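Local coordinates for penicillin-binding protein PbpB (Mycobacterium tuberculosis, PDB 6KGU), which builds cross-linked peptidoglycan for the mycobacterial cell wall from lipid intermediates and is a target of beta-lactam antibiotics such as aztreonam, at residues 245-248 with 249-252; 256-259 with 260-263; 330-333 with 334-337; 374-377 with 378-382. All coordinates share one frame; numbering follows the deposited sequence. Where two conformers were deposited one is given.

Contact 1. Residues 245-248 with 249-252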
loop_
_atom_site.group_PDB
_atom_site.type_symbol
_atom_site.label_atom_id
_atom_site.label_comp_id
_atom_site.label_asym_id
_atom_site.label_seq_id
_atom_site.Cartn_x
_atom_site.Cartn_y
_atom_site.Cartn_z
ATOM N N SER A 245 -10.804 -23.349 -1.254
ATOM C CA SER A 245 -11.678 -24.479 -1.551
ATOM C C SER A 245 -10.902 -25.783 -1.691
ATOM O O SER A 245 -11.512 -26.824 -1.945
ATOM C CB SER A 245 -12.478 -24.218 -2.832
ATOM O OG SER A 245 -11.661 -24.339 -3.997
ATOM N N GLN A 246 -9.583 -25.744 -1.556
ATOM C CA GLN A 246 -8.707 -26.895 -1.691
ATOM C C GLN A 246 -7.922 -27.081 -0.407
ATOM O O GLN A 246 -7.678 -26.131 0.331
ATOM C CB GLN A 246 -7.722 -26.724 -2.855
ATOM C CG GLN A 246 -8.084 -27.502 -4.091
ATOM C CD GLN A 246 -9.406 -27.079 -4.662
ATOM O OE1 GLN A 246 -9.719 -25.887 -4.702
ATOM N NE2 GLN A 246 -10.201 -28.050 -5.109
ATOM N N ASP A 247 -7.492 -28.312 -0.167
ATOM C CA ASP A 247 -6.786 -28.629 1.063
ATOM C C ASP A 247 -5.460 -27.881 1.148
ATOM O O ASP A 247 -4.661 -27.890 0.207
ATOM C CB ASP A 247 -6.542 -30.128 1.158
ATOM C CG ASP A 247 -5.725 -30.490 2.373
ATOM O OD1 ASP A 247 -6.272 -30.436 3.496
ATOM O OD2 ASP A 247 -4.533 -30.807 2.210
ATOM N N ILE A 248 -5.223 -27.260 2.299
ATOM C CA ILE A 248 -4.035 -26.437 2.487
ATOM C C ILE A 248 -2.769 -27.269 2.300
ATOM O O ILE A 248 -1.765 -26.789 1.750
ATOM C CB ILE A 248 -4.092 -25.758 3.873
ATOM C CG1 ILE A 248 -3.243 -24.504 3.880
ATOM C CG2 ILE A 248 -3.705 -26.711 5.011
ATOM C CD1 ILE A 248 -3.832 -23.444 3.007
ATOM N N GLY A 249 -2.813 -28.541 2.710
ATOM C CA GLY A 249 -1.656 -29.415 2.658
ATOM C C GLY A 249 -1.132 -29.692 1.265
ATOM O O GLY A 249 0.001 -30.165 1.135
ATOM N N ARG A 250 -1.923 -29.428 0.231
ATOM C CA ARG A 250 -1.471 -29.576 -1.141
ATOM C C ARG A 250 -0.926 -28.271 -1.715
ATOM O O ARG A 250 -0.594 -28.216 -2.903
ATOM C CB ARG A 250 -2.617 -30.091 -2.017
ATOM C CG ARG A 250 -3.060 -31.523 -1.720
ATOM C CD ARG A 250 -3.700 -32.177 -2.952
ATOM N NE ARG A 250 -4.999 -31.596 -3.295
ATOM C CZ ARG A 250 -5.193 -30.648 -4.211
ATOM N NH1 ARG A 250 -4.168 -30.152 -4.896
ATOM N NH2 ARG A 250 -6.420 -30.195 -4.443
ATOM N N GLN A 251 -0.826 -27.220 -0.906
ATOM C CA GLN A 251 -0.558 -25.895 -1.446
ATOM C C GLN A 251 0.666 -25.257 -0.798
ATOM O O GLN A 251 0.713 -24.038 -0.605
ATOM C CB GLN A 251 -1.795 -25.010 -1.301
ATOM C CG GLN A 251 -3.009 -25.523 -2.104
ATOM C CD GLN A 251 -4.200 -24.579 -2.042
ATOM O OE1 GLN A 251 -4.225 -23.556 -2.724
ATOM N NE2 GLN A 251 -5.196 -24.918 -1.215
ATOM N N GLY A 252 1.674 -26.069 -0.473
ATOM C CA GLY A 252 2.939 -25.532 -0.001
ATOM C C GLY A 252 3.619 -24.600 -0.990
ATOM O O GLY A 252 4.418 -23.752 -0.583
#

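Contact 2. Residues 256-259 with 260-263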
loop_
_atom_site.group_PDB
_atom_site.type_symbol
_atom_site.label_atom_id
_atom_site.label_comp_id
_atom_site.label_asym_id
_atom_site.label_seq_id
_atom_site.Cartn_x
_atom_site.Cartn_y
_atom_site.Cartn_z
ATOM N N LEU A 256 -0.116 -18.427 1.280
ATOM C CA LEU A 256 -1.232 -18.636 2.189
ATOM C C LEU A 256 -1.544 -17.418 3.046
ATOM O O LEU A 256 -2.607 -17.381 3.669
ATOM C CB LEU A 256 -0.952 -19.824 3.121
ATOM C CG LEU A 256 -0.377 -21.117 2.522
ATOM C CD1 LEU A 256 -0.347 -22.240 3.555
ATOM C CD2 LEU A 256 -1.133 -21.549 1.294
ATOM N N GLY A 257 -0.631 -16.447 3.125
ATOM C CA GLY A 257 -0.758 -15.344 4.059
ATOM C C GLY A 257 -1.116 -14.044 3.369
ATOM O O GLY A 257 -1.794 -14.042 2.338
ATOM N N ASN A 258 -0.661 -12.923 3.914
ATOM C CA ASN A 258 -1.103 -11.606 3.453
ATOM C C ASN A 258 0.065 -10.633 3.540
ATOM O O ASN A 258 0.101 -9.746 4.403
ATOM C CB ASN A 258 -2.316 -11.147 4.271
ATOM C CG ASN A 258 -3.038 -9.967 3.648
ATOM O OD1 ASN A 258 -2.902 -9.688 2.451
ATOM N ND2 ASN A 258 -3.822 -9.265 4.464
ATOM N N PRO A 259 1.053 -10.778 2.643
ATOM C CA PRO A 259 2.280 -9.956 2.716
ATOM C C PRO A 259 2.046 -8.453 2.745
ATOM O O PRO A 259 2.878 -7.727 3.303
ATOM C CB PRO A 259 3.038 -10.336 1.430
ATOM C CG PRO A 259 2.492 -11.640 1.011
ATOM C CD PRO A 259 1.068 -11.726 1.515
ATOM N N ALA A 260 0.973 -7.962 2.112
ATOM C CA ALA A 260 0.668 -6.529 2.126
ATOM C C ALA A 260 0.604 -5.963 3.541
ATOM O O ALA A 260 0.830 -4.760 3.741
ATOM C CB ALA A 260 -0.672 -6.260 1.418
ATOM N N VAL A 261 0.280 -6.796 4.532
ATOM C CA VAL A 261 0.255 -6.344 5.915
ATOM C C VAL A 261 1.327 -7.005 6.764
ATOM O O VAL A 261 1.729 -6.417 7.777
ATOM C CB VAL A 261 -1.131 -6.546 6.568
ATOM C CG1 VAL A 261 -2.215 -5.791 5.802
ATOM C CG2 VAL A 261 -1.466 -8.046 6.720
ATOM N N SER A 262 1.812 -8.194 6.392
ATOM C CA SER A 262 2.679 -8.948 7.282
ATOM C C SER A 262 4.168 -8.745 7.031
ATOM O O SER A 262 4.966 -9.127 7.880
ATOM C CB SER A 262 2.383 -10.448 7.158
ATOM O OG SER A 262 2.973 -10.909 5.966
ATOM N N SER A 263 4.578 -8.195 5.889
ATOM C CA SER A 263 5.966 -8.323 5.442
ATOM C C SER A 263 6.560 -6.955 5.142
ATOM O O SER A 263 6.447 -6.463 4.012
ATOM C CB SER A 263 6.054 -9.238 4.213
ATOM O OG SER A 263 5.451 -10.504 4.503
HETATM O O HOH W 1 1.578 -13.098 5.624
HETATM O O HOH W 2 -1.120 -9.334 0.603
HETATM O O HOH W 3 4.147 -5.479 3.005
#

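Contact 3. Residues 330-333 with 334-337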
loop_
_atom_site.group_PDB
_atom_site.type_symbol
_atom_site.label_atom_id
_atom_site.label_comp_id
_atom_site.label_asym_id
_atom_site.label_seq_id
_atom_site.Cartn_x
_atom_site.Cartn_y
_atom_site.Cartn_z
ATOM N N LEU A 330 18.129 15.299 0.646
ATOM C CA LEU A 330 18.813 15.508 1.921
ATOM C C LEU A 330 19.122 16.979 2.158
ATOM O O LEU A 330 19.070 17.443 3.299
ATOM C CB LEU A 330 20.085 14.667 1.984
ATOM C CG LEU A 330 19.800 13.168 2.120
ATOM C CD1 LEU A 330 21.088 12.369 2.026
ATOM C CD2 LEU A 330 19.089 12.880 3.419
ATOM N N MET A 331 19.452 17.730 1.103
ATOM C CA MET A 331 19.651 19.166 1.264
ATOM C C MET A 331 18.388 19.836 1.785
ATOM O O MET A 331 18.438 20.636 2.725
ATOM C CB MET A 331 20.087 19.782 -0.063
ATOM C CG MET A 331 21.453 19.297 -0.491
ATOM S SD MET A 331 22.038 20.112 -1.958
ATOM C CE MET A 331 21.826 21.817 -1.487
ATOM N N LEU A 332 17.235 19.501 1.192
ATOM C CA LEU A 332 15.957 20.028 1.666
ATOM C C LEU A 332 15.619 19.505 3.051
ATOM O O LEU A 332 15.065 20.237 3.876
ATOM C CB LEU A 332 14.822 19.651 0.699
ATOM C CG LEU A 332 14.819 20.283 -0.691
ATOM C CD1 LEU A 332 13.807 19.556 -1.603
ATOM C CD2 LEU A 332 14.526 21.801 -0.596
ATOM N N SER A 333 15.902 18.226 3.311
ATOM C CA SER A 333 15.679 17.685 4.650
ATOM C C SER A 333 16.524 18.419 5.697
ATOM O O SER A 333 16.097 18.560 6.850
ATOM C CB SER A 333 15.983 16.177 4.674
ATOM O OG SER A 333 15.106 15.464 3.813
ATOM N N GLN A 334 17.719 18.890 5.317
ATOM C CA GLN A 334 18.547 19.657 6.250
ATOM C C GLN A 334 17.836 20.919 6.714
ATOM O O GLN A 334 18.047 21.365 7.848
ATOM C CB GLN A 334 19.892 20.037 5.621
ATOM C CG GLN A 334 20.897 18.911 5.462
ATOM C CD GLN A 334 22.155 19.377 4.739
ATOM O OE1 GLN A 334 22.401 20.575 4.633
ATOM N NE2 GLN A 334 22.948 18.431 4.225
ATOM N N ARG A 335 16.993 21.515 5.854
ATOM C CA ARG A 335 16.217 22.673 6.285
ATOM C C ARG A 335 15.192 22.273 7.334
ATOM O O ARG A 335 14.933 23.028 8.279
ATOM C CB ARG A 335 15.521 23.328 5.090
ATOM C CG ARG A 335 16.409 23.537 3.866
ATOM C CD ARG A 335 15.621 24.227 2.745
ATOM N NE ARG A 335 16.476 24.593 1.612
ATOM C CZ ARG A 335 16.060 25.281 0.553
ATOM N NH1 ARG A 335 14.798 25.680 0.490
ATOM N NH2 ARG A 335 16.905 25.580 -0.436
ATOM N N VAL A 336 14.602 21.084 7.180
ATOM C CA VAL A 336 13.586 20.609 8.112
ATOM C C VAL A 336 14.189 20.354 9.488
ATOM O O VAL A 336 13.629 20.762 10.512
ATOM C CB VAL A 336 12.912 19.339 7.557
ATOM C CG1 VAL A 336 11.965 18.733 8.580
ATOM C CG2 VAL A 336 12.178 19.656 6.259
ATOM N N GLY A 337 15.327 19.659 9.532
ATOM C CA GLY A 337 15.941 19.273 10.783
ATOM C C GLY A 337 15.444 17.919 11.267
ATOM O O GLY A 337 14.346 17.474 10.913
#

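Contact 4. Residues 374-377 with 378-382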
loop_
_atom_site.group_PDB
_atom_site.type_symbol
_atom_site.label_atom_id
_atom_site.label_comp_id
_atom_site.label_asym_id
_atom_site.label_seq_id
_atom_site.Cartn_x
_atom_site.Cartn_y
_atom_site.Cartn_z
ATOM N N GLY A 374 24.889 9.088 14.219
ATOM C CA GLY A 374 25.212 10.301 13.492
ATOM C C GLY A 374 24.789 10.278 12.040
ATOM O O GLY A 374 24.745 11.339 11.410
ATOM N N SER A 375 24.457 9.097 11.511
ATOM C CA SER A 375 24.178 8.905 10.096
ATOM C C SER A 375 22.720 8.555 9.792
ATOM O O SER A 375 22.364 8.442 8.610
ATOM C CB SER A 375 25.083 7.805 9.540
ATOM O OG SER A 375 24.695 6.541 10.057
ATOM N N THR A 376 21.880 8.356 10.815
ATOM C CA THR A 376 20.462 8.066 10.603
ATOM C C THR A 376 19.793 9.118 9.728
ATOM O O THR A 376 19.072 8.787 8.777
ATOM C CB THR A 376 19.726 7.997 11.940
ATOM O OG1 THR A 376 20.468 7.186 12.850
ATOM C CG2 THR A 376 18.332 7.409 11.737
ATOM N N PHE A 377 20.009 10.397 10.053
ATOM C CA PHE A 377 19.333 11.474 9.343
ATOM C C PHE A 377 19.775 11.578 7.887
ATOM O O PHE A 377 19.040 12.135 7.066
ATOM C CB PHE A 377 19.558 12.806 10.064
ATOM C CG PHE A 377 18.623 13.908 9.611
ATOM C CD1 PHE A 377 17.263 13.667 9.470
ATOM C CD2 PHE A 377 19.101 15.182 9.340
ATOM C CE1 PHE A 377 16.401 14.678 9.075
ATOM C CE2 PHE A 377 18.243 16.200 8.939
ATOM C CZ PHE A 377 16.894 15.952 8.809
ATOM N N ALA A 378 20.950 11.062 7.544
ATOM C CA ALA A 378 21.347 10.991 6.148
ATOM C C ALA A 378 20.693 9.833 5.402
ATOM O O ALA A 378 20.851 9.740 4.182
ATOM C CB ALA A 378 22.869 10.857 6.035
ATOM N N ASN A 379 19.986 8.943 6.099
ATOM C CA ASN A 379 19.419 7.747 5.491
ATOM C C ASN A 379 17.898 7.753 5.451
ATOM O O ASN A 379 17.309 7.473 4.400
ATOM C CB ASN A 379 19.913 6.497 6.237
ATOM C CG ASN A 379 21.389 6.216 5.982
ATOM O OD1 ASN A 379 22.178 6.114 6.912
ATOM N ND2 ASN A 379 21.765 6.115 4.718
ATOM N N LEU A 380 17.245 8.036 6.584
ATOM C CA LEU A 380 15.783 7.995 6.653
ATOM C C LEU A 380 15.088 8.822 5.574
ATOM O O LEU A 380 14.140 8.307 4.957
ATOM C CB LEU A 380 15.305 8.449 8.042
ATOM C CG LEU A 380 15.609 7.554 9.238
ATOM C CD1 LEU A 380 14.831 8.033 10.469
ATOM C CD2 LEU A 380 15.313 6.084 8.912
ATOM N N PRO A 381 15.476 10.077 5.305
ATOM C CA PRO A 381 14.735 10.867 4.304
ATOM C C PRO A 381 14.730 10.260 2.917
ATOM O O PRO A 381 13.793 10.523 2.162
ATOM C CB PRO A 381 15.443 12.227 4.318
ATOM C CG PRO A 381 16.007 12.336 5.728
ATOM C CD PRO A 381 16.473 10.913 6.016
ATOM N N ILE A 382 15.707 9.430 2.553
ATOM C CA ILE A 382 15.647 8.754 1.260
ATOM C C ILE A 382 15.142 7.312 1.388
ATOM O O ILE A 382 15.246 6.538 0.437
ATOM C CB ILE A 382 17.001 8.828 0.531
ATOM C CG1 ILE A 382 18.146 8.295 1.397
ATOM C CG2 ILE A 382 17.313 10.290 0.187
ATOM C CD1 ILE A 382 18.379 6.814 1.317
HETATM O O HOH W 4 22.992 11.890 9.745
#

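Contact 1. Residues 245-248 with 249-252
Asp247 meets the residues after it through two different oxygens. Its carbonyl O takes the backbone N of Arg250 at 3.1 Å, the donor standing well above the carbonyl plane, and receives Gln251 NE2 as a second, weak and long partner in a nearly straight bond (167°). The carboxylate makes its own, separate contact. With chi1 at 176°, CG lies beside the carbonyl carbon and the group folds forward, bringing OD2 to 2.9 Å from Gly249 N; the N-H points well off the oxygen (120°), and the bond is weak. One residue on, Ile248 O accepts Gln251 N at 2.8 Å. Beyond these backbone bonds the Arg250 chain bends at chi3 and turns back to Gln246, bringing NH2 to 3.2 Å from Gln246 CG. The glutamine CG approaches the guanidinium at a slant, and the touch is with the aliphatic part of the glutamine.

The chain of Gln251 runs extended beyond CG, back across the turn, and its OE1 accepts the backbone N of Asp243, which fixes the amide and ties the turn to the loop before it. Phe242 packs against both Gln251 and Ile248, while Asp247 and Arg250 remain at the surface. Successive bonds from residue i+3 back to residue i make this a short 3-10 turn in a surface loop, opened by an aspartate in a weak Asx turn.

Contact 2. Residues 256-259 with 260-263
Asn258 reaches Val261 with both its side chain and its carbonyl. Its backbone N is linked through a water to Ser262 OG. A chi1 of -166° turns its CG away from the backbone N and beside the carbonyl carbon, and ND2 then lies 3.5 Å from Val261 CG2, the two side chains passing each other at a slant. At the polar end, OD1 accepts from Asn136 ND2 and from a second water, 2.6 Å away, that in turn accepts the backbone N-H of Ala260. The amide thus serves the first turn of the helix through that water, and makes no direct capping bond.

The carbonyl O of Asn258 is gripped twice: Val261 N and Ser262 N each lie 3.0 Å from it and arrive from opposite faces of its plane. This is the N-cap of the short helix 259-262 in the transpeptidase domain, with Pro259, which has no N-H to offer, in the first helical place. The helix rests on strand 233-238, where Met236 touches Asn258, Ala260 and Val261.

The carbonyl of Pro259 reaches the end of the helix. Its O accepts Ser263 N at 3.1 Å, and also a water that bridges to Ser263 O. Ser263 OG lies near the proline ring, 3.9 Å from Pro259 CB, and shares a 2.9 Å hydrogen bond with Ser262 OG.

Contact 3. Residues 330-333 with 334-337
This is a local contact along the last turns of helix 326-336, where residues 330-333 hand over to 334-337; the helix packs on helix 272-281 in the transpeptidase domain. The first clear backbone bond is Gln334 N to Leu330 O, at 2.8 Å, and the same N-H also leans weakly on Met331 O. Bonds to Leu332 O from Arg335 N and Val336 N are both weak, one bent and the other long. The last turn closes with a regular bond: Gly337 N meets Ser333 O at 3.0 Å, almost straight along the carbonyl bond. Gly337 then leaves the helix with phi at 90°, at backbone angles that call for glycine, and is at once the N-cap residue of helix 338-347.

Between side chains the telling pair is Leu332 and Arg335. The arginine is extended from CG to NE, which carries its guanidinium out to where the leucine crosses it; Leu332 CD2 lies over the centre of one face of that flat group, 4.0 Å from Arg335 CZ. Gln334 extends outward, its CG starting 3.2 Å from Leu330 O. On the buried side, Ser333 OG turns back to bond Thr329 O, and Val336 packs on Ala278 and Val279.

With a methyl over one face, the guanidinium spends its N-H groups on other partners: NH2 makes a salt bridge with Glu289 and NH1 bonds Leu284 O, so apolar cover and charge pairing together probably fix its orientation.

Contact 4. Residues 374-377 with 378-382
A chi1 of -47° in Thr376 sets OG1 beside the backbone N and sends CG2 the other way, onto Leu380, while chi1 of -165° in Phe377 swings the ring out beside the carbonyl carbon and toward Pro381. The Thr376 and Leu380 side chains lie alongside one another and point the same way, with CG2 of Thr376 3.7 Å from CG of Leu380. OG1 is engaged by the N-H of Ser373. Phe377 and Pro381 cross at about a right angle, Phe377 CE1 meeting Pro381 CG at 4.1 Å, with CG approaching the ring obliquely.

The backbone beneath turns about Thr376 O. Leu380 N comes almost head-on to it, at 3.0 Å and in a nearly straight bond, whereas Asn379 N, at 2.8 Å, stands well above the carbonyl plane. Pro381 has no N-H to continue the series, and its CD sits instead 3.0 Å from Phe377 O. In the transpeptidase fold this coil, followed by a 3-10 turn at 380-381, lies between helices 338-347 and 390-401, beside the pocket: Ile382 touches the bound aztreonam, and Leu380 O accepts from Asn271 ND2, a residue inside what is probably the SxxK motif.

At the start of the coil, Ala378 N makes a weak bond to Ser375 O and another weak one to a water. That water donates to Gly374 O at 2.5 Å. Leu380 is buried against Tyr341 and Leu345 of helix 338-347, and Met299 of strand 296-299 touches Phe377 and Ala378.

Overall arrangement
From the N terminus the four contacts come in series, none enclosing or crossing another, and each closes only a turn of adjoining residues. Contacts 1 and 2 share the loop between strand 233-238 and helix 259-262: the first is a surface turn, the second the start of that helix, and Ile248 and Gln251 pack on Leu256 where they meet. Contact 3 lies at the end of helix 326-336, its centre about 51 Å from that of contact 1, on the opposite side of the chain's centre. Contact 4, in the coil before helix 390-401, packs on contact 3: Pro381 lies against Ser333, and the Phe377 ring against Ser333 and Gly337, joining helix and coil near the aztreonam pocket.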